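Local structure of inactive Zymogen C11 Protease (Parabacteroides distasonis, 6MZO) at residues N144-A149 against Y172-C177; K310-Y315 against G320-V325; M199-K204 against A213-T218; Y276-Y281 against N292-S297. The protein is probably a clostripain-like C11 cysteine protease, a hydrolase of peptide bonds, captured here as an inactive zymogen. All blocks are in the same frame, centred on the assembly; numbering follows the deposited sequence.

Interaction 1. Residues N144-A149 against Y172-C177; sequences NDLASA and YAFRGC
A173 and F174 touch A147 at the end of helix 168-173, and just before them in the chain the carbonyl oxygen Y172 O is gripped twice. R175 N bonds to Y172 O at 3.2 Å. R175 NH1 bonds to Y172 O at 2.8 Å and reaches it from the opposite face of the carbonyl plane. The same guanidinium lies flat over the Y172 ring. D236 and E351 form salt bridges with it and fix its rotation further. The contact across the segments is apolar. F174 is the first residue to leave the helical conformation. Its CG stands anti to the carbonyl carbon (chi1 -68°), which carries the ring over to helix 143-150. A147 CB sits over one face, 4.0 Å from the F174 ring centroid, in a CH-pi contact. A147 CB also meets A173 CB at 4.0 Å. L146 comes to the ring edge, with L146 CG 3.7 Å from F174 CZ. F160 of strand 155-162 meets the F174 ring edge-to-face. Helix 168-173 belongs to the beta-alpha-beta crossover from that strand to strand 178-183. With a serine in place of F174, the methyl of A147 would probably lose its aromatic cover and a gap would open beside L146. No hydrogen bond crosses the contact, so dispersion and CH-pi contacts join the two segments, while the polar grip stays inside the turn.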
loop_
_atom_site.group_PDB
_atom_site.type_symbol
_atom_site.label_atom_id
_atom_site.label_comp_id
_atom_site.label_asym_id
_atom_site.label_seq_id
_atom_site.Cartn_x
_atom_site.Cartn_y
_atom_site.Cartn_z
ATOM N N ASN A 144 -0.948 -9.835 -8.509
ATOM C CA ASN A 144 -0.022 -10.389 -9.513
ATOM C C ASN A 144 0.194 -9.492 -10.753
ATOM O O ASN A 144 1.333 -9.379 -11.224
ATOM C CB ASN A 144 -0.450 -11.762 -9.975
ATOM C CG ASN A 144 -0.240 -12.848 -8.924
ATOM O OD1 ASN A 144 0.092 -12.580 -7.797
ATOM N ND2 ASN A 144 -0.509 -14.090 -9.298
ATOM N N ASP A 145 -0.873 -8.873 -11.278
ATOM C CA ASP A 145 -0.723 -8.060 -12.491
ATOM C C ASP A 145 0.046 -6.802 -12.159
ATOM O O ASP A 145 0.944 -6.396 -12.923
ATOM C CB ASP A 145 -2.067 -7.682 -13.087
ATOM C CG ASP A 145 -2.748 -8.853 -13.726
ATOM O OD1 ASP A 145 -2.033 -9.830 -14.064
ATOM O OD2 ASP A 145 -3.991 -8.799 -13.877
ATOM N N LEU A 146 -0.270 -6.200 -11.014
ATOM C CA LEU A 146 0.429 -4.971 -10.645
ATOM C C LEU A 146 1.941 -5.192 -10.399
ATOM O O LEU A 146 2.774 -4.386 -10.834
ATOM C CB LEU A 146 -0.225 -4.309 -9.423
ATOM C CG LEU A 146 0.296 -2.918 -8.997
ATOM C CD1 LEU A 146 0.183 -1.902 -10.123
ATOM C CD2 LEU A 146 -0.432 -2.439 -7.782
ATOM N N ALA A 147 2.294 -6.261 -9.695
ATOM C CA ALA A 147 3.679 -6.524 -9.390
ATOM C C ALA A 147 4.380 -6.869 -10.683
ATOM O O ALA A 147 5.533 -6.477 -10.891
ATOM C CB ALA A 147 3.775 -7.674 -8.373
ATOM N N SER A 148 3.687 -7.617 -11.558
ATOM C CA SER A 148 4.321 -7.941 -12.809
ATOM C C SER A 148 4.603 -6.660 -13.609
ATOM O O SER A 148 5.694 -6.487 -14.166
ATOM C CB SER A 148 3.460 -8.952 -13.612
ATOM O OG SER A 148 4.092 -9.184 -14.844
ATOM N N ALA A 149 3.634 -5.756 -13.627
ATOM C CA ALA A 149 3.745 -4.534 -14.428
ATOM C C ALA A 149 4.878 -3.660 -13.903
ATOM O O ALA A 149 5.623 -3.095 -14.716
ATOM C CB ALA A 149 2.443 -3.775 -14.408
ATOM N N TYR A 172 6.029 -8.942 -0.201
ATOM C CA TYR A 172 6.874 -9.915 -0.867
ATOM C C TYR A 172 6.806 -9.724 -2.386
ATOM O O TYR A 172 7.856 -9.751 -3.101
ATOM C CB TYR A 172 6.440 -11.344 -0.513
ATOM C CG TYR A 172 7.384 -12.410 -0.984
ATOM C CD1 TYR A 172 8.647 -12.531 -0.417
ATOM C CD2 TYR A 172 6.977 -13.368 -1.890
ATOM C CE1 TYR A 172 9.493 -13.587 -0.800
ATOM C CE2 TYR A 172 7.852 -14.445 -2.338
ATOM C CZ TYR A 172 9.088 -14.517 -1.715
ATOM O OH TYR A 172 9.874 -15.536 -2.126
ATOM N N ALA A 173 5.597 -9.514 -2.889
ATOM C CA ALA A 173 5.419 -9.415 -4.379
ATOM C C ALA A 173 6.184 -8.228 -4.950
ATOM O O ALA A 173 6.647 -8.324 -6.127
ATOM C CB ALA A 173 3.945 -9.280 -4.747
ATOM N N PHE A 174 6.257 -7.150 -4.185
ATOM C CA PHE A 174 6.909 -5.924 -4.701
ATOM C C PHE A 174 8.338 -5.768 -4.268
ATOM O O PHE A 174 8.924 -4.690 -4.496
ATOM C CB PHE A 174 6.097 -4.658 -4.321
ATOM C CG PHE A 174 4.764 -4.601 -5.048
ATOM C CD1 PHE A 174 3.627 -5.254 -4.516
ATOM C CD2 PHE A 174 4.657 -3.981 -6.271
ATOM C CE1 PHE A 174 2.423 -5.265 -5.194
ATOM C CE2 PHE A 174 3.461 -3.984 -6.973
ATOM C CZ PHE A 174 2.332 -4.650 -6.437
ATOM N N ARG A 175 8.928 -6.799 -3.657
ATOM C CA ARG A 175 10.273 -6.639 -3.048
ATOM C C ARG A 175 11.347 -6.302 -4.074
ATOM O O ARG A 175 12.353 -5.705 -3.710
ATOM C CB ARG A 175 10.674 -7.918 -2.288
ATOM C CG ARG A 175 10.925 -9.126 -3.191
ATOM C CD ARG A 175 11.006 -10.375 -2.272
ATOM N NE ARG A 175 11.461 -11.543 -2.977
ATOM C CZ ARG A 175 10.731 -12.226 -3.866
ATOM N NH1 ARG A 175 9.506 -11.817 -4.125
ATOM N NH2 ARG A 175 11.207 -13.276 -4.534
ATOM N N GLY A 176 11.131 -6.738 -5.298
ATOM C CA GLY A 176 12.112 -6.514 -6.347
ATOM C C GLY A 176 12.052 -5.162 -7.026
ATOM O O GLY A 176 13.080 -4.786 -7.674
ATOM N N CYS A 177 10.943 -4.410 -6.909
ATOM C CA CYS A 177 10.879 -3.155 -7.648
ATOM C C CYS A 177 10.826 -1.906 -6.772
ATOM O O CYS A 177 10.710 -0.789 -7.299
ATOM C CB CYS A 177 9.699 -3.152 -8.600
ATOM S SG CYS A 177 8.169 -3.193 -7.698
#

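Interaction 2. Residues K310-Y315 against G320-V325; sequences KAVYAY and GSYLPV
A311, V312 and Y313 pair with L323, Y322 and S321 in a two-stranded antiparallel beta hairpin. The short strand axes run at 152° to each other. The better-buried part is the backbone ladder and the side carrying A311, Y313, S321 and L323. A311 N bonds to L323 O at 2.8 Å and L323 N returns to A311 O. Y313 N bonds to S321 O at 2.8 Å, and S321 N bonds to Y313 O. On this side L323 CD1 lies 3.7 Å from Y313 CE2, and the two side chains cross at about a right angle. V325 CG2 packs on A311 CB at 3.8 Å. The Y313 ring is buried, and its hydroxyl bonds to M265 O. Near the turn, S321 OG donates to Y315 O at 2.6 Å, in the carbonyl plane and on a lone pair. G320 has a positive phi of 75°, and a CB there would clash with Y313 O. The side of V312 and Y322 is nearer solvent. With chi1 at 66°, V312 CG1 sits between the backbone N and the carbonyl carbon, and CG2, anti to the N, lies over one face of the Y322 ring in a CH-pi contact. The two still meet closely, V312 CG2 to Y322 CE2 at 3.3 Å, although Y322 is exposed. K310 and P324, at the open end of the ladder, are exposed too. The paired amides thus set the register, and the better-buried side adds apolar contact round A311 and Y313.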
loop_
_atom_site.group_PDB
_atom_site.type_symbol
_atom_site.label_atom_id
_atom_site.label_comp_id
_atom_site.label_asym_id
_atom_site.label_seq_id
_atom_site.Cartn_x
_atom_site.Cartn_y
_atom_site.Cartn_z
ATOM N N LYS A 310 -7.721 1.955 18.150
ATOM C CA LYS A 310 -8.646 1.265 17.248
ATOM C C LYS A 310 -8.326 1.487 15.804
ATOM O O LYS A 310 -7.589 2.431 15.487
ATOM C CB LYS A 310 -10.055 1.760 17.500
ATOM C CG LYS A 310 -10.486 1.447 18.992
ATOM C CD LYS A 310 -11.986 1.559 19.321
ATOM C CE LYS A 310 -12.248 1.430 20.862
ATOM N NZ LYS A 310 -11.666 0.151 21.409
ATOM N N ALA A 311 -8.900 0.618 14.973
ATOM C CA ALA A 311 -8.821 0.714 13.517
ATOM C C ALA A 311 -10.216 1.056 13.025
ATOM O O ALA A 311 -11.237 0.578 13.587
ATOM C CB ALA A 311 -8.317 -0.606 12.890
ATOM N N VAL A 312 -10.271 1.865 11.964
ATOM C CA VAL A 312 -11.543 2.277 11.402
ATOM C C VAL A 312 -11.895 1.537 10.094
ATOM O O VAL A 312 -11.028 1.210 9.277
ATOM C CB VAL A 312 -11.573 3.793 11.154
ATOM C CG1 VAL A 312 -10.585 4.188 10.068
ATOM C CG2 VAL A 312 -13.014 4.215 10.888
ATOM N N TYR A 313 -13.180 1.217 9.929
ATOM C CA TYR A 313 -13.653 0.463 8.759
ATOM C C TYR A 313 -14.876 1.118 8.145
ATOM O O TYR A 313 -15.718 1.702 8.854
ATOM C CB TYR A 313 -13.996 -1.004 9.119
ATOM C CG TYR A 313 -12.773 -1.705 9.655
ATOM C CD1 TYR A 313 -11.871 -2.301 8.781
ATOM C CD2 TYR A 313 -12.493 -1.703 11.035
ATOM C CE1 TYR A 313 -10.724 -2.926 9.238
ATOM C CE2 TYR A 313 -11.315 -2.300 11.513
ATOM C CZ TYR A 313 -10.437 -2.891 10.609
ATOM O OH TYR A 313 -9.281 -3.498 11.100
ATOM N N ALA A 314 -15.024 0.962 6.831
ATOM C CA ALA A 314 -16.197 1.532 6.146
ATOM C C ALA A 314 -17.484 0.776 6.468
ATOM O O ALA A 314 -18.574 1.363 6.557
ATOM C CB ALA A 314 -15.976 1.548 4.661
ATOM N N TYR A 315 -17.373 -0.531 6.621
ATOM C CA TYR A 315 -18.550 -1.326 6.917
ATOM C C TYR A 315 -18.974 -1.121 8.359
ATOM O O TYR A 315 -18.155 -1.256 9.242
ATOM C CB TYR A 315 -18.283 -2.819 6.676
ATOM C CG TYR A 315 -19.490 -3.646 7.089
ATOM C CD1 TYR A 315 -20.537 -3.829 6.220
ATOM C CD2 TYR A 315 -19.574 -4.201 8.366
ATOM C CE1 TYR A 315 -21.657 -4.551 6.598
ATOM C CE2 TYR A 315 -20.695 -4.927 8.758
ATOM C CZ TYR A 315 -21.726 -5.096 7.866
ATOM O OH TYR A 315 -22.850 -5.808 8.246
ATOM N N GLY A 320 -19.938 3.065 9.444
ATOM C CA GLY A 320 -18.647 2.414 9.595
ATOM C C GLY A 320 -18.468 1.778 10.973
ATOM O O GLY A 320 -19.385 1.841 11.809
ATOM N N SER A 321 -17.287 1.186 11.212
ATOM C CA SER A 321 -16.978 0.448 12.452
ATOM C C SER A 321 -15.616 0.822 13.039
ATOM O O SER A 321 -14.697 1.081 12.298
ATOM C CB SER A 321 -16.990 -1.056 12.177
ATOM O OG SER A 321 -18.301 -1.452 11.808
ATOM N N TYR A 322 -15.494 0.841 14.362
ATOM C CA TYR A 322 -14.177 0.987 14.970
ATOM C C TYR A 322 -13.942 -0.264 15.763
ATOM O O TYR A 322 -14.743 -0.628 16.603
ATOM C CB TYR A 322 -14.057 2.225 15.858
ATOM C CG TYR A 322 -14.164 3.526 15.101
ATOM C CD1 TYR A 322 -15.405 4.065 14.790
ATOM C CD2 TYR A 322 -13.023 4.209 14.690
ATOM C CE1 TYR A 322 -15.516 5.253 14.089
ATOM C CE2 TYR A 322 -13.115 5.411 13.985
ATOM C CZ TYR A 322 -14.366 5.926 13.681
ATOM O OH TYR A 322 -14.487 7.115 12.984
ATOM N N LEU A 323 -12.838 -0.931 15.486
ATOM C CA LEU A 323 -12.514 -2.178 16.141
ATOM C C LEU A 323 -11.175 -2.019 16.848
ATOM O O LEU A 323 -10.270 -1.393 16.343
ATOM C CB LEU A 323 -12.444 -3.336 15.096
ATOM C CG LEU A 323 -13.740 -3.651 14.350
ATOM C CD1 LEU A 323 -13.473 -4.753 13.305
ATOM C CD2 LEU A 323 -14.845 -4.109 15.276
ATOM N N PRO A 324 -11.007 -2.644 18.000
ATOM C CA PRO A 324 -9.798 -2.612 18.839
ATOM C C PRO A 324 -8.602 -3.292 18.175
ATOM O O PRO A 324 -8.735 -4.362 17.593
ATOM C CB PRO A 324 -10.254 -3.349 20.118
ATOM C CG PRO A 324 -11.253 -4.340 19.564
ATOM C CD PRO A 324 -12.059 -3.462 18.639
ATOM N N VAL A 325 -7.459 -2.601 18.195
ATOM C CA VAL A 325 -6.187 -3.181 17.754
ATOM C C VAL A 325 -5.489 -3.593 19.008
ATOM O O VAL A 325 -4.858 -2.767 19.670
ATOM C CB VAL A 325 -5.348 -2.183 16.974
ATOM C CG1 VAL A 325 -3.981 -2.810 16.619
ATOM C CG2 VAL A 325 -6.088 -1.850 15.681
#

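Interaction 3. Residues M199-K204 against A213-T218; sequences MGDMFK and ATKFYT
D201 and K215 reach for each other from opposite directions and meet at their ends. K215 NZ donates to D201 OD2 at 2.8 Å in a salt bridge. The ammonium comes in on the syn side of the carboxylate, 19° out of its plane. The backbones stay well apart, with D201 CA and K215 CA 9.5 Å from each other. The gap is spanned by the lysine chain, which bends at chi2 (71°) and again at chi4 (-54°), which turns its end to the acid. K215 CE follows it to within 3.6 Å of D201 OD2. The other oxygen is used by K204 of the same segment. Its chain is fully extended and sets K204 NZ 3.0 Å from D201 OD1, almost in line with the C-O bond. The two ammonium groups thus hold separate oxygens, with K204 NZ and K215 NZ 6.3 Å apart. This network of three residues would be expected to keep the buried carboxylate of D201 ionised. K204 NZ also bridges to D208, whose carboxylate comes close to D201 OD1, so this lysine probably offsets the repulsion between the two acids. K215 NZ has a further, weak bond to T197 O. Between the two segments the D201-K215 salt bridge is the only contact, and little surface is buried. The contact joins helix 195-203 to helix 209-220. From the latter, A213 and F216 pack on strand 226-231 of the central sheet, while T214 and Y217 touch Y304 on the outermost strand 302-307.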
loop_
_atom_site.group_PDB
_atom_site.type_symbol
_atom_site.label_atom_id
_atom_site.label_comp_id
_atom_site.label_asym_id
_atom_site.label_seq_id
_atom_site.Cartn_x
_atom_site.Cartn_y
_atom_site.Cartn_z
ATOM N N MET A 199 5.309 16.023 1.963
ATOM C CA MET A 199 5.898 16.227 0.611
ATOM C C MET A 199 7.429 16.372 0.690
ATOM O O MET A 199 8.162 15.682 -0.113
ATOM C CB MET A 199 5.292 17.476 -0.083
ATOM C CG MET A 199 3.744 17.345 -0.300
ATOM S SD MET A 199 3.243 15.840 -1.129
ATOM C CE MET A 199 4.226 15.982 -2.672
ATOM N N GLY A 200 7.935 17.240 1.544
ATOM C CA GLY A 200 9.407 17.313 1.666
ATOM C C GLY A 200 10.074 15.958 1.988
ATOM O O GLY A 200 11.192 15.673 1.445
ATOM N N ASP A 201 9.454 15.143 2.845
ATOM C CA ASP A 201 10.042 13.827 3.136
ATOM C C ASP A 201 10.178 12.980 1.907
ATOM O O ASP A 201 11.174 12.179 1.853
ATOM C CB ASP A 201 9.198 13.104 4.221
ATOM C CG ASP A 201 9.269 13.826 5.572
ATOM O OD1 ASP A 201 10.318 14.433 5.898
ATOM O OD2 ASP A 201 8.254 13.828 6.325
ATOM N N MET A 202 9.248 13.079 0.945
ATOM C CA MET A 202 9.405 12.252 -0.280
ATOM C C MET A 202 10.619 12.663 -1.154
ATOM O O MET A 202 11.009 11.892 -2.009
ATOM C CB MET A 202 8.122 12.325 -1.175
ATOM C CG MET A 202 6.943 11.881 -0.449
ATOM S SD MET A 202 5.561 12.072 -1.777
ATOM C CE MET A 202 4.105 12.249 -0.819
ATOM N N PHE A 203 11.129 13.877 -0.951
ATOM C CA PHE A 203 12.103 14.457 -1.883
ATOM C C PHE A 203 13.479 14.672 -1.230
ATOM O O PHE A 203 14.337 15.263 -1.859
ATOM C CB PHE A 203 11.548 15.776 -2.439
ATOM C CG PHE A 203 10.549 15.568 -3.524
ATOM C CD1 PHE A 203 10.975 15.251 -4.796
ATOM C CD2 PHE A 203 9.140 15.579 -3.270
ATOM C CE1 PHE A 203 10.087 15.052 -5.805
ATOM C CE2 PHE A 203 8.233 15.366 -4.259
ATOM C CZ PHE A 203 8.676 15.059 -5.561
ATOM N N LYS A 204 13.678 14.270 0.030
ATOM C CA LYS A 204 15.086 14.250 0.608
ATOM C C LYS A 204 15.991 13.369 -0.286
ATOM O O LYS A 204 15.518 12.453 -0.993
ATOM C CB LYS A 204 15.051 13.749 2.023
ATOM C CG LYS A 204 14.287 14.792 2.936
ATOM C CD LYS A 204 14.228 14.314 4.380
ATOM C CE LYS A 204 13.308 15.247 5.185
ATOM N NZ LYS A 204 13.181 14.729 6.611
ATOM N N ALA A 213 5.864 7.745 7.362
ATOM C CA ALA A 213 4.961 6.936 8.198
ATOM C C ALA A 213 4.697 7.581 9.559
ATOM O O ALA A 213 3.571 7.550 10.065
ATOM C CB ALA A 213 5.557 5.573 8.336
ATOM N N THR A 214 5.726 8.217 10.116
ATOM C CA THR A 214 5.538 8.919 11.405
ATOM C C THR A 214 4.553 10.089 11.266
ATOM O O THR A 214 3.750 10.342 12.179
ATOM C CB THR A 214 6.850 9.411 12.054
ATOM O OG1 THR A 214 7.424 10.471 11.271
ATOM C CG2 THR A 214 7.820 8.281 12.146
ATOM N N LYS A 215 4.559 10.762 10.112
ATOM C CA LYS A 215 3.600 11.811 9.874
ATOM C C LYS A 215 2.189 11.313 9.719
ATOM O O LYS A 215 1.259 11.969 10.164
ATOM C CB LYS A 215 4.006 12.588 8.619
ATOM C CG LYS A 215 4.863 13.834 8.957
ATOM C CD LYS A 215 6.303 13.552 9.461
ATOM C CE LYS A 215 7.200 14.885 9.571
ATOM N NZ LYS A 215 7.136 15.553 8.252
ATOM N N PHE A 216 2.041 10.158 9.069
ATOM C CA PHE A 216 0.734 9.520 8.985
ATOM C C PHE A 216 0.158 9.225 10.400
ATOM O O PHE A 216 -1.015 9.546 10.678
ATOM C CB PHE A 216 0.846 8.205 8.180
ATOM C CG PHE A 216 -0.469 7.466 8.045
ATOM C CD1 PHE A 216 -1.008 6.683 9.102
ATOM C CD2 PHE A 216 -1.157 7.581 6.872
ATOM C CE1 PHE A 216 -2.220 5.989 8.936
ATOM C CE2 PHE A 216 -2.350 6.867 6.647
ATOM C CZ PHE A 216 -2.901 6.083 7.699
ATOM N N TYR A 217 1.008 8.635 11.247
ATOM C CA TYR A 217 0.611 8.398 12.663
ATOM C C TYR A 217 0.304 9.683 13.406
ATOM O O TYR A 217 -0.772 9.788 14.033
ATOM C CB TYR A 217 1.689 7.583 13.403
ATOM C CG TYR A 217 1.279 7.442 14.879
ATOM C CD1 TYR A 217 0.161 6.684 15.184
ATOM C CD2 TYR A 217 1.912 8.160 15.890
ATOM C CE1 TYR A 217 -0.289 6.555 16.528
ATOM C CE2 TYR A 217 1.462 8.055 17.230
ATOM C CZ TYR A 217 0.362 7.269 17.517
ATOM O OH TYR A 217 -0.040 7.173 18.827
ATOM N N THR A 218 1.194 10.699 13.295
ATOM C CA THR A 218 0.922 11.967 13.984
ATOM C C THR A 218 -0.431 12.552 13.518
ATOM O O THR A 218 -1.230 13.036 14.340
ATOM C CB THR A 218 2.073 12.938 13.709
ATOM O OG1 THR A 218 3.238 12.367 14.334
ATOM C CG2 THR A 218 1.784 14.302 14.316
#

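Interaction 4. Residues Y276-Y281 against N292-S297; sequences YDFDDY and NAFKRS
F278 and F294 form the aromatic part of this contact. It is a T-shaped pair: the edge of F294 points to the face of F278, with the planes at 89° and the centroids 5.1 Å apart. F294 CE1 is nearest, 3.6 Å from F278 CE2 and offset toward the rim of the ring. At F294 a chi1 of 168° turns the ring away from the backbone N and sends it out from helix 288-301 between F278 and D279. With an alanine here in place of the F278 ring, the F294 edge would probably be left without its aromatic face and free to shift. C242 of helix 235-246 touches both rings. D277 is the N-cap of helix 278-283, where strand 275-277 gives way to helix. Its OD2 accepts from D280 N at 3.0 Å, a capping bond, while D277 OD1 bonds to S329. The remaining contacts involve the D279 carboxylate. D279 OD2 lies at the F294 edge, 3.5 Å from F294 CE2, with the carboxylate and ring planes 56° apart. K295 CG lies 3.9 Å from D279 OD2. The charged ends do not meet, with K295 NZ 6.2 Å from D279 OD2, and D279 OD1 is hydrogen-bonded to Y291 OH instead.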
loop_
_atom_site.group_PDB
_atom_site.type_symbol
_atom_site.label_atom_id
_atom_site.label_comp_id
_atom_site.label_asym_id
_atom_site.label_seq_id
_atom_site.Cartn_x
_atom_site.Cartn_y
_atom_site.Cartn_z
ATOM N N TYR A 276 -5.921 -11.175 8.796
ATOM C CA TYR A 276 -5.705 -11.060 10.216
ATOM C C TYR A 276 -4.269 -10.620 10.505
ATOM O O TYR A 276 -3.494 -10.548 9.631
ATOM C CB TYR A 276 -5.961 -12.402 10.870
ATOM C CG TYR A 276 -7.402 -12.816 10.825
ATOM C CD1 TYR A 276 -7.915 -13.502 9.762
ATOM C CD2 TYR A 276 -8.239 -12.495 11.831
ATOM C CE1 TYR A 276 -9.230 -13.867 9.718
ATOM C CE2 TYR A 276 -9.555 -12.853 11.793
ATOM C CZ TYR A 276 -10.043 -13.545 10.737
ATOM O OH TYR A 276 -11.353 -13.895 10.712
ATOM N N ASP A 277 -3.942 -10.332 11.755
ATOM C CA ASP A 277 -2.588 -9.939 12.076
ATOM C C ASP A 277 -1.625 -11.085 11.810
ATOM O O ASP A 277 -1.844 -12.169 12.217
ATOM C CB ASP A 277 -2.437 -9.471 13.520
ATOM C CG ASP A 277 -1.020 -9.101 13.860
ATOM O OD1 ASP A 277 -0.579 -8.098 13.361
ATOM O OD2 ASP A 277 -0.363 -9.833 14.566
ATOM N N PHE A 278 -0.538 -10.780 11.132
ATOM C CA PHE A 278 0.448 -11.755 10.741
ATOM C C PHE A 278 1.105 -12.518 11.896
ATOM O O PHE A 278 1.140 -13.697 11.914
ATOM C CB PHE A 278 1.462 -11.051 9.852
ATOM C CG PHE A 278 2.420 -11.939 9.135
ATOM C CD1 PHE A 278 2.136 -13.234 8.838
ATOM C CD2 PHE A 278 3.601 -11.434 8.720
ATOM C CE1 PHE A 278 3.020 -13.997 8.140
ATOM C CE2 PHE A 278 4.497 -12.188 8.026
ATOM C CZ PHE A 278 4.204 -13.476 7.733
ATOM N N ASP A 279 1.604 -11.781 12.869
ATOM C CA ASP A 279 2.261 -12.374 14.007
ATOM C C ASP A 279 1.301 -13.252 14.786
ATOM O O ASP A 279 1.633 -14.325 15.132
ATOM C CB ASP A 279 2.894 -11.280 14.884
ATOM C CG ASP A 279 3.620 -11.822 16.099
ATOM O OD1 ASP A 279 2.987 -12.342 16.969
ATOM O OD2 ASP A 279 4.817 -11.663 16.163
ATOM N N ASP A 280 0.103 -12.765 15.022
ATOM C CA ASP A 280 -0.891 -13.515 15.736
ATOM C C ASP A 280 -1.146 -14.865 15.047
ATOM O O ASP A 280 -1.122 -15.870 15.672
ATOM C CB ASP A 280 -2.162 -12.699 15.872
ATOM C CG ASP A 280 -3.106 -13.223 16.942
ATOM O OD1 ASP A 280 -2.700 -14.039 17.728
ATOM O OD2 ASP A 280 -4.231 -12.782 16.949
ATOM N N TYR A 281 -1.359 -14.839 13.749
ATOM C CA TYR A 281 -1.583 -16.062 13.002
ATOM C C TYR A 281 -0.404 -17.011 13.130
ATOM O O TYR A 281 -0.556 -18.145 13.460
ATOM C CB TYR A 281 -1.827 -15.747 11.540
ATOM C CG TYR A 281 -2.068 -16.940 10.659
ATOM C CD1 TYR A 281 -2.931 -17.927 11.037
ATOM C CD2 TYR A 281 -1.445 -17.050 9.450
ATOM C CE1 TYR A 281 -3.154 -19.016 10.225
ATOM C CE2 TYR A 281 -1.664 -18.122 8.630
ATOM C CZ TYR A 281 -2.525 -19.097 9.032
ATOM O OH TYR A 281 -2.747 -20.160 8.235
ATOM N N ASN A 292 10.334 -17.563 17.560
ATOM C CA ASN A 292 11.385 -16.613 17.936
ATOM C C ASN A 292 12.121 -16.177 16.670
ATOM O O ASN A 292 12.427 -14.991 16.511
ATOM C CB ASN A 292 12.332 -17.227 18.963
ATOM C CG ASN A 292 11.696 -17.313 20.362
ATOM O OD1 ASN A 292 10.705 -16.625 20.666
ATOM N ND2 ASN A 292 12.253 -18.146 21.200
ATOM N N ALA A 293 12.360 -17.123 15.757
ATOM C CA ALA A 293 13.037 -16.785 14.477
ATOM C C ALA A 293 12.189 -15.814 13.647
ATOM O O ALA A 293 12.696 -14.852 13.048
ATOM C CB ALA A 293 13.328 -18.018 13.667
ATOM N N PHE A 294 10.890 -16.107 13.589
ATOM C CA PHE A 294 9.930 -15.224 12.900
ATOM C C PHE A 294 9.969 -13.817 13.479
ATOM O O PHE A 294 10.055 -12.839 12.727
ATOM C CB PHE A 294 8.519 -15.832 13.007
ATOM C CG PHE A 294 7.451 -14.900 12.595
ATOM C CD1 PHE A 294 7.154 -14.712 11.263
ATOM C CD2 PHE A 294 6.733 -14.178 13.583
ATOM C CE1 PHE A 294 6.057 -13.825 10.865
ATOM C CE2 PHE A 294 5.682 -13.314 13.223
ATOM C CZ PHE A 294 5.366 -13.101 11.881
ATOM N N LYS A 295 9.907 -13.697 14.804
ATOM C CA LYS A 295 10.001 -12.353 15.443
ATOM C C LYS A 295 11.269 -11.597 15.090
ATOM O O LYS A 295 11.199 -10.371 14.820
ATOM C CB LYS A 295 9.834 -12.483 16.961
ATOM C CG LYS A 295 8.347 -12.768 17.298
ATOM C CD LYS A 295 8.077 -12.667 18.807
ATOM C CE LYS A 295 8.429 -13.954 19.524
ATOM N NZ LYS A 295 8.096 -13.851 20.986
ATOM N N ARG A 296 12.390 -12.307 15.020
ATOM C CA ARG A 296 13.638 -11.634 14.617
ATOM C C ARG A 296 13.605 -11.148 13.162
ATOM O O ARG A 296 14.114 -10.048 12.864
ATOM C CB ARG A 296 14.813 -12.560 14.836
ATOM C CG ARG A 296 15.143 -12.731 16.305
ATOM C CD ARG A 296 16.457 -13.453 16.478
ATOM N NE ARG A 296 17.027 -13.134 17.789
ATOM C CZ ARG A 296 17.670 -13.994 18.580
ATOM N NH1 ARG A 296 17.862 -15.255 18.212
ATOM N NH2 ARG A 296 18.126 -13.579 19.754
ATOM N N SER A 297 12.990 -11.960 12.286
ATOM C CA SER A 297 12.924 -11.573 10.882
ATOM C C SER A 297 11.993 -10.383 10.703
ATOM O O SER A 297 12.314 -9.467 9.917
ATOM C CB SER A 297 12.483 -12.740 9.992
ATOM O OG SER A 297 13.533 -13.728 9.987
#

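The four contacts lie in one chain and do not touch. Interactions 2 and 4 come nearest, about 7 Å between nearest atoms, and Q263 bonds to P324 of interaction 2 and to D277 and D280 of interaction 4. Interactions 2 and 3 are about 8 Å apart at nearest atoms, interactions 1 and 4 about 9 Å. Helix 235-246 meets side chains of both 1 and 4. Interactions 1 and 2 lie on opposite sides of the chain's centre, 29 Å between centres. In clan CD peptidases the catalytic histidine and cysteine follow neighbouring sheet strands, here probably 109-115 and 155-162. Interaction 1 packs on the second strand, and Y313 of interaction 2 touches Y164 beyond it.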